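Local structure of periplasmic oligopeptide-binding protein (3ZS6) at residues 200-203 with 204-207; 294-297 with 298-302; 369-372 with 373-377. The protein probably binds oligopeptides in the periplasm of Burkholderia pseudomallei and delivers them to an ABC transporter for uptake. All coordinates share one frame; numbering follows the deposited sequence. Where two conformers were deposited one is given.

Interaction 1 (200-203 with 204-207); sequences YWNA and RNVV
A type I beta turn from Y200 to A203 runs straight into a short 3-10 segment, and N202 and N205, three residues apart on this turn, are joined twice. The backbone N of N205 donates to N202 O at 2.9 Å. Alongside, N205 ND2 gives a hydrogen bond to N202 OD1 at 3.1 Å, with an N-H...O angle of 157°. The amide planes are 72° apart, and ND2 lies 28° off the plane of the accepting carbonyl. Asparagine suits both positions because one amide can offer its oxygen and the other its NH2. V206 N then bonds to A203 O at 2.9 Å and continues the i to i+3 pattern. Water 1 bridges W201 O and R204 N. Y200 and V206 are both buried, and V206 CG2 comes within 3.9 Å of Y200 CD2, the apolar pair tucking a small branched side chain against the tyrosine ring. The bend belongs to the loop between strands 191-196 and 210-215. K196, the last residue of the first of these strands, ties down A203 O and V206 O, while E37, beyond helix 26-35, accepts from Y200 OH and W201 NE1.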
# COMPACT_ATOMS: atom_id res chain seq x y z
N TYR A 200 24.72 -10.92 -3.11
CA TYR A 200 23.93 -10.06 -4.01
C TYR A 200 24.75 -9.62 -5.23
O TYR A 200 25.88 -9.16 -5.08
CB TYR A 200 23.43 -8.83 -3.26
CG TYR A 200 22.50 -7.93 -4.06
CD1 TYR A 200 21.30 -8.41 -4.59
CD2 TYR A 200 22.81 -6.59 -4.27
CE1 TYR A 200 20.45 -7.59 -5.31
CE2 TYR A 200 21.97 -5.76 -4.98
CZ TYR A 200 20.79 -6.26 -5.51
OH TYR A 200 19.97 -5.41 -6.22
N TRP A 201 24.17 -9.76 -6.42
CA TRP A 201 24.90 -9.48 -7.66
C TRP A 201 25.49 -8.07 -7.67
O TRP A 201 26.57 -7.85 -8.22
CB TRP A 201 24.01 -9.71 -8.89
CG TRP A 201 22.92 -8.70 -9.05
CD1 TRP A 201 21.65 -8.77 -8.54
CD2 TRP A 201 23.00 -7.46 -9.76
NE1 TRP A 201 20.94 -7.64 -8.89
CE2 TRP A 201 21.75 -6.82 -9.64
CE3 TRP A 201 24.02 -6.82 -10.48
CZ2 TRP A 201 21.48 -5.58 -10.21
CZ3 TRP A 201 23.75 -5.59 -11.06
CH2 TRP A 201 22.50 -4.98 -10.91
N ASN A 202 24.81 -7.11 -7.06
CA ASN A 202 25.30 -5.73 -7.07
C ASN A 202 25.92 -5.30 -5.74
O ASN A 202 25.93 -4.12 -5.40
CB ASN A 202 24.19 -4.76 -7.50
CG ASN A 202 24.74 -3.51 -8.16
OD1 ASN A 202 25.86 -3.52 -8.68
ND2 ASN A 202 23.95 -2.43 -8.16
N ALA A 203 26.45 -6.27 -4.99
CA ALA A 203 26.99 -6.03 -3.65
C ALA A 203 28.03 -4.91 -3.63
O ALA A 203 28.05 -4.08 -2.71
CB ALA A 203 27.57 -7.32 -3.08
N ARG A 204 28.90 -4.88 -4.63
CA ARG A 204 29.96 -3.88 -4.71
C ARG A 204 29.43 -2.45 -4.68
O ARG A 204 30.15 -1.53 -4.31
CB ARG A 204 30.82 -4.08 -5.97
CG ARG A 204 31.75 -5.29 -5.89
CD ARG A 204 32.61 -5.41 -7.15
NE ARG A 204 31.80 -5.49 -8.36
CZ ARG A 204 31.31 -6.63 -8.87
NH1 ARG A 204 31.56 -7.79 -8.27
NH2 ARG A 204 30.58 -6.60 -9.97
N ASN A 205 28.17 -2.26 -5.07
CA ASN A 205 27.57 -0.93 -5.08
C ASN A 205 26.59 -0.67 -3.93
O ASN A 205 25.98 0.40 -3.85
CB ASN A 205 26.90 -0.65 -6.44
CG ASN A 205 27.92 -0.42 -7.55
OD1 ASN A 205 28.87 0.35 -7.37
ND2 ASN A 205 27.74 -1.09 -8.68
N VAL A 206 26.44 -1.64 -3.04
CA VAL A 206 25.61 -1.46 -1.85
C VAL A 206 26.46 -0.90 -0.71
O VAL A 206 27.40 -1.56 -0.25
CB VAL A 206 24.97 -2.80 -1.40
CG1 VAL A 206 24.11 -2.60 -0.16
CG2 VAL A 206 24.15 -3.41 -2.54
N VAL A 207 26.15 0.31 -0.26
CA VAL A 207 26.97 0.99 0.74
C VAL A 207 26.55 0.69 2.18
O VAL A 207 27.38 0.36 3.01
CB VAL A 207 26.96 2.52 0.51
CG1 VAL A 207 27.69 3.24 1.65
CG2 VAL A 207 27.59 2.85 -0.84
O HOH W 1 28.99 -6.75 -6.82

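Interaction 2 (294-297 with 298-302); sequences KITQ and AGEVP
T296 turns its hydroxyl in over its own backbone (chi1 67°), while E300 bends at chi2 (88°) and folds its carboxylate back over the turn; T296 OG1 and E300 OE1 therefore meet at 2.7 Å. The turn is the C-terminal exit of helix 288-296, where Q297 takes a positive phi and the chain leads on toward strand 301-302. The hydroxyl reaches E300 OE1 from above the carboxylate plane, 68° out of it. The same oxygen accepts A298 N at 2.9 Å, this time on its syn side and much nearer the plane. Two donors thus grip one carboxylate oxygen, and E300 gives A298 N, just beyond the helix end, a side-chain acceptor. Glutamate is long enough to reach back in this way; threonine supplies a hydroxyl close to the backbone. T296 OG1 is also in hydrogen-bonding contact with T292 O, so its single hydrogen must serve one acceptor at a time or be shared. G299 has a positive phi at which a side chain would press on the preceding carbonyl oxygen. T296 and E300 both touch F473 of strand 470-480. Water 2 donates to E300 OE2 at 2.9 Å and to T296 O at 3.2 Å.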
# COMPACT_ATOMS: atom_id res chain seq x y z
N LYS A 294 -6.30 21.93 11.05
CA LYS A 294 -6.23 22.05 12.50
C LYS A 294 -5.76 20.80 13.25
O LYS A 294 -5.24 20.90 14.37
CB LYS A 294 -7.58 22.49 13.07
CG LYS A 294 -8.08 23.83 12.54
CD LYS A 294 -9.37 24.23 13.23
CE LYS A 294 -9.96 25.51 12.64
NZ LYS A 294 -11.31 25.81 13.21
N ILE A 295 -5.97 19.63 12.67
CA ILE A 295 -5.61 18.39 13.36
C ILE A 295 -4.32 17.75 12.81
O ILE A 295 -3.36 17.54 13.56
CB ILE A 295 -6.75 17.36 13.33
CG1 ILE A 295 -8.06 18.01 13.79
CG2 ILE A 295 -6.41 16.18 14.22
CD1 ILE A 295 -8.00 18.58 15.18
N THR A 296 -4.31 17.43 11.52
CA THR A 296 -3.15 16.78 10.92
C THR A 296 -2.00 17.78 10.70
O THR A 296 -0.88 17.55 11.16
CB THR A 296 -3.51 16.05 9.61
OG1 THR A 296 -3.88 17.01 8.60
CG2 THR A 296 -4.69 15.09 9.84
N GLN A 297 -2.30 18.87 10.01
CA GLN A 297 -1.39 20.02 9.89
C GLN A 297 -0.06 19.73 9.20
O GLN A 297 0.91 20.48 9.36
CB GLN A 297 -1.12 20.64 11.27
CG GLN A 297 -2.38 21.09 11.98
CD GLN A 297 -2.09 22.01 13.15
OE1 GLN A 297 -1.34 21.67 14.06
NE2 GLN A 297 -2.66 23.20 13.11
N ALA A 298 -0.00 18.66 8.42
CA ALA A 298 1.24 18.33 7.74
C ALA A 298 1.11 18.47 6.23
O ALA A 298 1.83 17.84 5.47
CB ALA A 298 1.69 16.92 8.13
N GLY A 299 0.18 19.33 5.80
CA GLY A 299 -0.04 19.58 4.39
C GLY A 299 -1.05 18.66 3.71
O GLY A 299 -1.25 18.74 2.49
N GLU A 300 -1.68 17.77 4.47
CA GLU A 300 -2.65 16.84 3.91
C GLU A 300 -3.76 17.58 3.15
O GLU A 300 -4.21 18.63 3.59
CB GLU A 300 -3.27 15.96 5.00
CG GLU A 300 -2.30 14.95 5.61
CD GLU A 300 -1.52 15.51 6.78
OE1 GLU A 300 -1.68 16.71 7.11
OE2 GLU A 300 -0.75 14.74 7.39
N VAL A 301 -4.19 17.02 2.03
CA VAL A 301 -5.20 17.66 1.18
C VAL A 301 -6.55 16.93 1.26
O VAL A 301 -6.62 15.73 1.04
CB VAL A 301 -4.74 17.70 -0.29
CG1 VAL A 301 -5.84 18.27 -1.19
CG2 VAL A 301 -3.46 18.52 -0.42
N PRO A 302 -7.64 17.67 1.56
CA PRO A 302 -8.95 17.01 1.62
C PRO A 302 -9.22 16.15 0.39
O PRO A 302 -8.89 16.55 -0.73
CB PRO A 302 -9.92 18.19 1.71
CG PRO A 302 -9.13 19.25 2.43
CD PRO A 302 -7.72 19.11 1.87
O HOH W 2 -0.16 14.59 10.18

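Interaction 3 (369-372 with 373-377); sequences ASEW and RTKLG
The indole of W372 is approached by L376 CD1, which lies 4.2 Å from W372 CD1 and oblique to the ring, an apolar pair one turn apart on helix 359-376. In one of its two modelled conformers, the R373 guanidinium has T374 CG2 over one face, nearer its margin than its centre, while S370 CB approaches R373 NH2 obliquely; these contacts are tentative. The helix is the crossover of a beta-alpha-beta unit between strands 350-356 and 379-385; W372 packs against A380 of the second strand and its NE1 is bonded to L282 O. S370 O accepts both T374 N and T374 OG1, the latter at 2.8 Å, from opposite faces of its carbonyl plane. Threonine manages this because its chi1 of 62° brings the hydroxyl back over the preceding turn. E371 and K375 run alongside each other in the same direction, the lysine extended and the glutamate bent at chi2. Their salt bridge links E371 OE2 to K375 NZ at 2.9 Å, although as a hydrogen bond it is weak. The helix ends at L376, and G377 just after it takes a positive phi, which favours glycine; G377 N donates to R373 O. Pairing with K375 probably lessens the cost of burying the E371 carboxylate. D287 N bonds to E371 OE2 and V285 O accepts from K375 NZ, consistent with an ion pair that also fastens this helix to the end of helix 276-285 and the loop that follows it.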
# COMPACT_ATOMS: atom_id res chain seq x y z
N ALA A 369 -15.82 10.93 15.42
CA ALA A 369 -16.84 10.64 16.42
C ALA A 369 -17.63 11.89 16.82
O ALA A 369 -18.86 11.87 16.85
CB ALA A 369 -16.21 9.98 17.64
N SER A 370 -16.92 12.98 17.12
CA SER A 370 -17.60 14.19 17.59
C SER A 370 -18.42 14.81 16.46
O SER A 370 -19.54 15.28 16.66
CB SER A 370 -16.60 15.21 18.16
OG SER A 370 -15.97 15.95 17.14
N GLU A 371 -17.85 14.80 15.27
CA GLU A 371 -18.53 15.29 14.08
C GLU A 371 -19.86 14.55 13.88
O GLU A 371 -20.93 15.17 13.71
CB GLU A 371 -17.62 15.08 12.87
CG GLU A 371 -17.83 16.06 11.74
CD GLU A 371 -17.12 17.39 11.95
OE1 GLU A 371 -17.10 17.90 13.09
OE2 GLU A 371 -16.61 17.94 10.96
N TRP A 372 -19.81 13.22 13.93
CA TRP A 372 -21.00 12.39 13.73
C TRP A 372 -22.01 12.56 14.87
O TRP A 372 -23.22 12.57 14.63
CB TRP A 372 -20.61 10.92 13.58
CG TRP A 372 -19.99 10.61 12.25
CD1 TRP A 372 -20.24 11.24 11.07
CD2 TRP A 372 -19.02 9.60 11.96
NE1 TRP A 372 -19.49 10.69 10.06
CE2 TRP A 372 -18.73 9.68 10.58
CE3 TRP A 372 -18.36 8.63 12.73
CZ2 TRP A 372 -17.82 8.83 9.96
CZ3 TRP A 372 -17.46 7.79 12.11
CH2 TRP A 372 -17.19 7.90 10.74
N ARG A 373 -21.52 12.67 16.10
CA ARG A 373 -22.41 12.87 17.23
C ARG A 373 -23.14 14.19 17.09
O ARG A 373 -24.37 14.24 17.02
CB ARG A 373 -21.65 12.85 18.56
CG ARG A 373 -22.41 13.55 19.68
CD ARG A 373 -21.72 13.40 21.04
NE ARG A 373 -20.33 13.85 21.02
CZ ARG A 373 -19.93 15.09 21.30
NH1 ARG A 373 -20.82 16.01 21.64
NH2 ARG A 373 -18.64 15.39 21.25
N THR A 374 -22.37 15.27 17.03
CA THR A 374 -22.95 16.61 17.08
C THR A 374 -23.76 16.98 15.84
O THR A 374 -24.69 17.78 15.92
CB THR A 374 -21.87 17.69 17.31
OG1 THR A 374 -20.95 17.67 16.21
CG2 THR A 374 -21.10 17.41 18.59
N LYS A 375 -23.43 16.39 14.69
CA LYS A 375 -24.11 16.76 13.46
C LYS A 375 -25.23 15.80 13.05
O LYS A 375 -26.17 16.21 12.38
CB LYS A 375 -23.13 16.95 12.30
CG LYS A 375 -22.17 18.13 12.50
CD LYS A 375 -21.22 18.27 11.32
CE LYS A 375 -20.18 19.36 11.58
NZ LYS A 375 -19.12 19.37 10.51
N LEU A 376 -25.13 14.55 13.46
CA LEU A 376 -26.11 13.56 13.02
C LEU A 376 -26.73 12.80 14.18
O LEU A 376 -27.70 12.06 14.00
CB LEU A 376 -25.45 12.57 12.06
CG LEU A 376 -24.97 13.08 10.70
CD1 LEU A 376 -24.24 11.97 9.96
CD2 LEU A 376 -26.15 13.60 9.87
N GLY A 377 -26.16 12.96 15.37
CA GLY A 377 -26.60 12.18 16.51
C GLY A 377 -26.25 10.71 16.34
O GLY A 377 -26.89 9.83 16.92
O HOH W 3 -17.01 20.94 12.70

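In the fold
All three are local contacts along a continuous chain, yet they differ in place and chemistry. Interaction 1 lies in a loop on the far side of the chain's centre from interaction 3, about 55 Å away between centres; interactions 2 and 3 share one side, about 21 Å apart between centres. Those two are also linked through helix 359-376, which carries interaction 3 and whose L360 and K363 touch T296 and I295. Interaction 2 is a surface contact, the other two partly buried. Neutral amides pair in 200-207, a carboxylate gathers hydroxyl and backbone N-H groups at the helix exit in 294-302, and 369-377 combines an ion pair with apolar contacts within a helix.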